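Endoglucanase(Endo-1,4-beta-glucanase)protein (Pseudomonas stutzeri, PDB 6R2J) probably hydrolyses beta-1,4 glycosidic bonds in cellulose as a family 5 endoglucanase, and is seen here with cellobiose bound. Local coordinates at residues A[215-220]-A[254-259]; A[281-286]-A[292-297]. All blocks are in the same frame, centred on the assembly; numbering follows the deposited sequence.

Contacts 1 and 2 lie on the same side of the barrel, their centres about 12 Å apart, and follow one another along the chain. They meet directly: Asp258 OD2 of contact 1 forms a salt bridge with Lys293 NZ of contact 2 at 2.9 Å, and Gly254 CA packs on Tyr282 CE1 at 3.6 Å. The loop 254-259 is thus held between Tyr217 and the 292-297 turn. Contact 1 supplies Lys216 to the glycan pocket, whereas contact 2 comes near it through Trp283. The side chains of Tyr217 and Trp283 each come to about 8 Å from a bound glucose unit.

Contact 1 (A[215-220]-A[254-259])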
loop_
_atom_site.group_PDB
_atom_site.type_symbol
_atom_site.label_atom_id
_atom_site.label_comp_id
_atom_site.label_asym_id
_atom_site.label_seq_id
_atom_site.Cartn_x
_atom_site.Cartn_y
_atom_site.Cartn_z
ATOM N N GLY A 215 13.147 -6.460 -3.115
ATOM C CA GLY A 215 12.018 -7.141 -3.686
ATOM C C GLY A 215 12.162 -7.469 -5.153
ATOM O O GLY A 215 11.199 -7.977 -5.747
ATOM N N LYS A 216 13.326 -7.195 -5.756
ATOM C CA LYS A 216 13.589 -7.603 -7.136
ATOM C C LYS A 216 13.931 -9.091 -7.223
ATOM O O LYS A 216 13.725 -9.721 -8.271
ATOM C CB LYS A 216 14.762 -6.824 -7.732
ATOM C CG LYS A 216 14.620 -5.332 -7.729
ATOM C CD LYS A 216 15.968 -4.690 -8.222
ATOM C CE LYS A 216 16.373 -3.431 -7.410
ATOM N NZ LYS A 216 15.261 -2.414 -7.198
ATOM N N TYR A 217 14.458 -9.662 -6.138
ATOM C CA TYR A 217 14.766 -11.082 -6.070
ATOM C C TYR A 217 15.697 -11.509 -7.206
ATOM O O TYR A 217 15.453 -12.480 -7.924
ATOM C CB TYR A 217 13.474 -11.891 -6.046
ATOM C CG TYR A 217 12.757 -11.796 -4.735
ATOM C CD1 TYR A 217 13.140 -12.586 -3.664
ATOM C CD2 TYR A 217 11.701 -10.905 -4.551
ATOM C CE1 TYR A 217 12.480 -12.518 -2.448
ATOM C CE2 TYR A 217 11.036 -10.815 -3.313
ATOM C CZ TYR A 217 11.431 -11.638 -2.273
ATOM O OH TYR A 217 10.796 -11.600 -1.045
ATOM N N MET A 218 16.785 -10.774 -7.363
ATOM C CA MET A 218 17.836 -11.213 -8.263
ATOM C C MET A 218 18.463 -12.504 -7.745
ATOM O O MET A 218 18.384 -12.838 -6.560
ATOM C CB MET A 218 18.892 -10.127 -8.393
ATOM C CG MET A 218 18.267 -8.834 -8.914
ATOM S SD MET A 218 19.457 -7.593 -9.275
ATOM C CE MET A 218 19.398 -6.732 -7.674
ATOM N N ALA A 219 19.057 -13.253 -8.671
ATOM C CA ALA A 219 19.526 -14.596 -8.333
ATOM C C ALA A 219 20.602 -14.544 -7.250
ATOM O O ALA A 219 20.572 -15.329 -6.295
ATOM C CB ALA A 219 20.054 -15.319 -9.581
ATOM N N GLN A 220 21.569 -13.641 -7.382
ATOM C CA GLN A 220 22.676 -13.610 -6.433
ATOM C C GLN A 220 22.245 -13.171 -5.031
ATOM O O GLN A 220 22.917 -13.511 -4.053
ATOM C CB GLN A 220 23.807 -12.743 -7.012
ATOM C CG GLN A 220 23.653 -11.206 -6.813
ATOM C CD GLN A 220 22.878 -10.500 -7.929
ATOM O OE1 GLN A 220 22.057 -11.112 -8.636
ATOM N NE2 GLN A 220 23.128 -9.197 -8.075
ATOM N N GLY A 254 6.185 -9.686 -0.852
ATOM C CA GLY A 254 5.846 -10.644 -1.892
ATOM C C GLY A 254 6.994 -11.604 -2.072
ATOM O O GLY A 254 8.110 -11.348 -1.615
ATOM N N ILE A 255 6.700 -12.723 -2.730
ATOM C CA ILE A 255 7.721 -13.747 -2.912
ATOM C C ILE A 255 7.606 -14.330 -4.309
ATOM O O ILE A 255 6.524 -14.414 -4.895
ATOM C CB ILE A 255 7.620 -14.904 -1.871
ATOM C CG1 ILE A 255 6.285 -15.644 -1.978
ATOM C CG2 ILE A 255 7.809 -14.436 -0.453
ATOM C CD1 ILE A 255 6.136 -16.833 -1.013
ATOM N N PRO A 256 8.750 -14.744 -4.868
ATOM C CA PRO A 256 8.692 -15.531 -6.103
ATOM C C PRO A 256 8.156 -16.927 -5.849
ATOM O O PRO A 256 8.341 -17.507 -4.781
ATOM C CB PRO A 256 10.156 -15.587 -6.566
ATOM C CG PRO A 256 10.892 -14.481 -5.739
ATOM C CD PRO A 256 10.147 -14.468 -4.437
ATOM N N ASP A 257 7.542 -17.482 -6.873
ATOM C CA ASP A 257 6.998 -18.826 -6.844
ATOM C C ASP A 257 8.041 -19.934 -7.027
ATOM O O ASP A 257 7.651 -21.098 -7.095
ATOM C CB ASP A 257 5.940 -18.917 -7.953
ATOM C CG ASP A 257 6.522 -18.682 -9.395
ATOM O OD1 ASP A 257 7.720 -18.938 -9.604
ATOM O OD2 ASP A 257 5.773 -18.276 -10.328
ATOM N N ASP A 258 9.335 -19.622 -7.075
ATOM C CA ASP A 258 10.354 -20.644 -7.311
ATOM C C ASP A 258 11.412 -20.688 -6.217
ATOM O O ASP A 258 12.489 -21.284 -6.394
ATOM C CB ASP A 258 11.000 -20.444 -8.681
ATOM C CG ASP A 258 11.801 -19.151 -8.779
ATOM O OD1 ASP A 258 11.643 -18.273 -7.881
ATOM O OD2 ASP A 258 12.598 -19.035 -9.757
ATOM N N LEU A 259 11.115 -20.092 -5.071
ATOM C CA LEU A 259 12.028 -20.048 -3.940
ATOM C C LEU A 259 11.318 -20.639 -2.732
ATOM O O LEU A 259 10.616 -19.918 -2.018
ATOM C CB LEU A 259 12.453 -18.608 -3.672
ATOM C CG LEU A 259 13.226 -17.880 -4.766
ATOM C CD1 LEU A 259 13.689 -16.531 -4.162
ATOM C CD2 LEU A 259 14.390 -18.636 -5.264
#
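The ring of Tyr217 lies over the pyrrolidine of Pro256, which presents its CD and CG to one aromatic face. Pro256 CD stands 3.5 Å from the centroid of the Tyr217 ring and only 7° off the ring normal, a well-centred CH-pi contact, while Pro256 CG reaches 3.4 Å from Tyr217 CG, at the root of the ring. Proline suits this place because the carbon next to its nitrogen carries slightly polarised C-H bonds and its closed ring offers a compact, rigid surface to the aromatic face. With CG anti to the carbonyl carbon (chi1 -73°), the tyrosine swings across the gap between the loops, and its side chain crosses that of the proline at about a right angle. Leu259 extends the apolar patch: its CD1 comes obliquely to Tyr217 CD1 at 4.0 Å. This leucine is the N-cap residue of helix 260-276, so the start of the helix lies beside the ring.

At the far end of the tyrosine, Tyr217 OH approaches Gly254 O at 2.8 Å, a weak hydrogen bond by its geometry. The stronger partner of the hydroxyl is the backbone N of Phe209, so the phenol joins two backbone sites, one in each loop. Asp210 OD2 accepts a hydrogen bond from the backbone N of Tyr217 and so helps to fix the root of the side chain. Next to it, Lys216 turns to the sugar, its NZ making a weak hydrogen bond to glucose O2.

The arrangement joins two neighbouring beta-alpha loops of a TIM barrel, those after strands 201-206 and 248-252. Loops at the C-terminal ends of the strands carry the active site in TIM-barrel glycosidases, and this pair, with Lys216 at the glycan, probably helps to shape the rim of the cleft.

Contact 2 (A[281-286]-A[292-297]); sequences AYWAGG and YKLAIE
Tyr282 reaches from the last strand of the TIM barrel to the loop that follows it, where its OH donates to Leu294 O at 2.8 Å. The carbonyl lies at the ring edge, in the ring plane, and the same hydroxyl is also bonded to Ile255 N. A leucine here has no hydroxyl, and the carbonyl of Leu294 and the N-H of Ile255 would probably be left without this hydrogen-bonding partner. One backbone bond crosses: Ile296 N to Ala284 O, nearly straight (166°). Within its own loop, Ala295 N closes a type I turn on Tyr292 O. A water accepts from Trp283 NE1.

Among apolar contacts, Ile296 sets its branched CB 3.7 Å from Tyr282 CE2, with CD1 over one face, toward its rim. Trp283, at which the strand turns a corner, and which is joined to Ala284 by a cis peptide bond, crosses Tyr292 at about a right angle.

Gly286 must be glycine, since at phi 106° a CB would jam against the preceding carbonyl O. Two partners grip one oxygen of Glu297, whose chain is bent (chi2 64°): OE1 bonds Tyr47 OH and, from above the carboxylate plane, takes Gly286 N at 2.7 Å.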
loop_
_atom_site.group_PDB
_atom_site.type_symbol
_atom_site.label_atom_id
_atom_site.label_comp_id
_atom_site.label_asym_id
_atom_site.label_seq_id
_atom_site.Cartn_x
_atom_site.Cartn_y
_atom_site.Cartn_z
ATOM N N ALA A 281 -0.432 -6.038 2.771
ATOM C CA ALA A 281 -0.904 -6.181 1.400
ATOM C C ALA A 281 0.190 -6.852 0.586
ATOM O O ALA A 281 1.329 -6.378 0.543
ATOM C CB ALA A 281 -1.318 -4.825 0.801
ATOM N N TYR A 282 -0.163 -7.993 -0.000
ATOM C CA TYR A 282 0.731 -8.736 -0.861
ATOM C C TYR A 282 0.973 -7.981 -2.154
ATOM O O TYR A 282 0.048 -7.414 -2.722
ATOM C CB TYR A 282 0.092 -10.093 -1.201
ATOM C CG TYR A 282 1.047 -10.964 -1.963
ATOM C CD1 TYR A 282 1.934 -11.748 -1.291
ATOM C CD2 TYR A 282 1.101 -10.951 -3.343
ATOM C CE1 TYR A 282 2.816 -12.516 -1.943
ATOM C CE2 TYR A 282 2.008 -11.684 -4.002
ATOM C CZ TYR A 282 2.872 -12.473 -3.288
ATOM O OH TYR A 282 3.825 -13.217 -3.907
ATOM N N TRP A 283 2.210 -8.044 -2.661
ATOM C CA TRP A 283 2.579 -7.486 -3.962
ATOM C C TRP A 283 2.886 -8.608 -4.953
ATOM O O TRP A 283 3.945 -9.241 -4.842
ATOM C CB TRP A 283 3.831 -6.628 -3.797
ATOM C CG TRP A 283 4.156 -5.925 -5.112
ATOM C CD1 TRP A 283 4.939 -6.389 -6.155
ATOM C CD2 TRP A 283 3.661 -4.647 -5.528
ATOM N NE1 TRP A 283 4.941 -5.471 -7.184
ATOM C CE2 TRP A 283 4.167 -4.398 -6.823
ATOM C CE3 TRP A 283 2.829 -3.696 -4.933
ATOM C CZ2 TRP A 283 3.866 -3.223 -7.514
ATOM C CZ3 TRP A 283 2.573 -2.551 -5.595
ATOM C CH2 TRP A 283 3.059 -2.324 -6.879
ATOM N N ALA A 284 2.010 -8.847 -5.942
ATOM C CA ALA A 284 0.789 -8.087 -6.203
ATOM C C ALA A 284 -0.113 -8.986 -7.008
ATOM O O ALA A 284 0.392 -9.927 -7.604
ATOM C CB ALA A 284 1.093 -6.835 -7.001
ATOM N N GLY A 285 -1.416 -8.662 -7.083
ATOM C CA GLY A 285 -2.341 -9.301 -8.016
ATOM C C GLY A 285 -2.905 -8.345 -9.060
ATOM O O GLY A 285 -2.473 -7.186 -9.143
ATOM N N GLY A 286 -3.865 -8.797 -9.861
ATOM C CA GLY A 286 -4.496 -7.914 -10.823
ATOM C C GLY A 286 -4.080 -8.147 -12.263
ATOM O O GLY A 286 -3.332 -9.094 -12.562
ATOM N N TYR A 292 5.030 -12.782 -14.130
ATOM C CA TYR A 292 5.761 -12.220 -12.998
ATOM C C TYR A 292 5.773 -13.205 -11.821
ATOM O O TYR A 292 4.721 -13.682 -11.363
ATOM C CB TYR A 292 5.119 -10.876 -12.636
ATOM C CG TYR A 292 5.738 -10.090 -11.504
ATOM C CD1 TYR A 292 7.108 -9.966 -11.372
ATOM C CD2 TYR A 292 4.926 -9.477 -10.556
ATOM C CE1 TYR A 292 7.670 -9.236 -10.297
ATOM C CE2 TYR A 292 5.458 -8.746 -9.493
ATOM C CZ TYR A 292 6.824 -8.608 -9.363
ATOM O OH TYR A 292 7.315 -7.858 -8.283
ATOM N N LYS A 293 6.985 -13.533 -11.363
ATOM C CA LYS A 293 7.164 -14.633 -10.422
ATOM C C LYS A 293 6.502 -14.336 -9.093
ATOM O O LYS A 293 6.098 -15.264 -8.378
ATOM C CB LYS A 293 8.653 -14.876 -10.197
ATOM C CG LYS A 293 9.322 -15.793 -11.185
ATOM C CD LYS A 293 10.702 -16.245 -10.688
ATOM C CE LYS A 293 11.784 -16.026 -11.744
ATOM N NZ LYS A 293 13.082 -16.716 -11.419
ATOM N N LEU A 294 6.401 -13.058 -8.731
ATOM C CA LEU A 294 5.761 -12.714 -7.471
ATOM C C LEU A 294 4.241 -12.568 -7.598
ATOM O O LEU A 294 3.553 -12.418 -6.576
ATOM C CB LEU A 294 6.315 -11.390 -6.918
ATOM C CG LEU A 294 7.635 -11.227 -6.158
ATOM C CD1 LEU A 294 8.718 -11.513 -7.150
ATOM C CD2 LEU A 294 7.731 -9.813 -5.574
ATOM N N ALA A 295 3.706 -12.579 -8.811
ATOM C CA ALA A 295 2.288 -12.289 -8.999
ATOM C C ALA A 295 1.409 -13.343 -8.321
ATOM O O ALA A 295 1.653 -14.545 -8.439
ATOM C CB ALA A 295 1.969 -12.219 -10.504
ATOM N N ILE A 296 0.372 -12.884 -7.616
ATOM C CA ILE A 296 -0.627 -13.773 -7.029
ATOM C C ILE A 296 -1.898 -13.888 -7.877
ATOM O O ILE A 296 -2.840 -14.592 -7.474
ATOM C CB ILE A 296 -0.923 -13.289 -5.595
ATOM C CG1 ILE A 296 -1.585 -14.361 -4.726
ATOM C CG2 ILE A 296 -1.802 -12.072 -5.634
ATOM C CD1 ILE A 296 -1.790 -13.946 -3.251
ATOM N N GLU A 297 -1.932 -13.262 -9.057
ATOM C CA GLU A 297 -3.080 -13.375 -9.942
ATOM C C GLU A 297 -3.160 -14.790 -10.511
ATOM O O GLU A 297 -2.151 -15.303 -11.020
ATOM C CB GLU A 297 -2.923 -12.359 -11.058
ATOM C CG GLU A 297 -4.094 -12.234 -11.998
ATOM C CD GLU A 297 -5.326 -11.746 -11.324
ATOM O OE1 GLU A 297 -5.201 -11.058 -10.306
ATOM O OE2 GLU A 297 -6.424 -12.056 -11.821
HETATM O O HOH W 1 6.727 -5.037 -9.639
#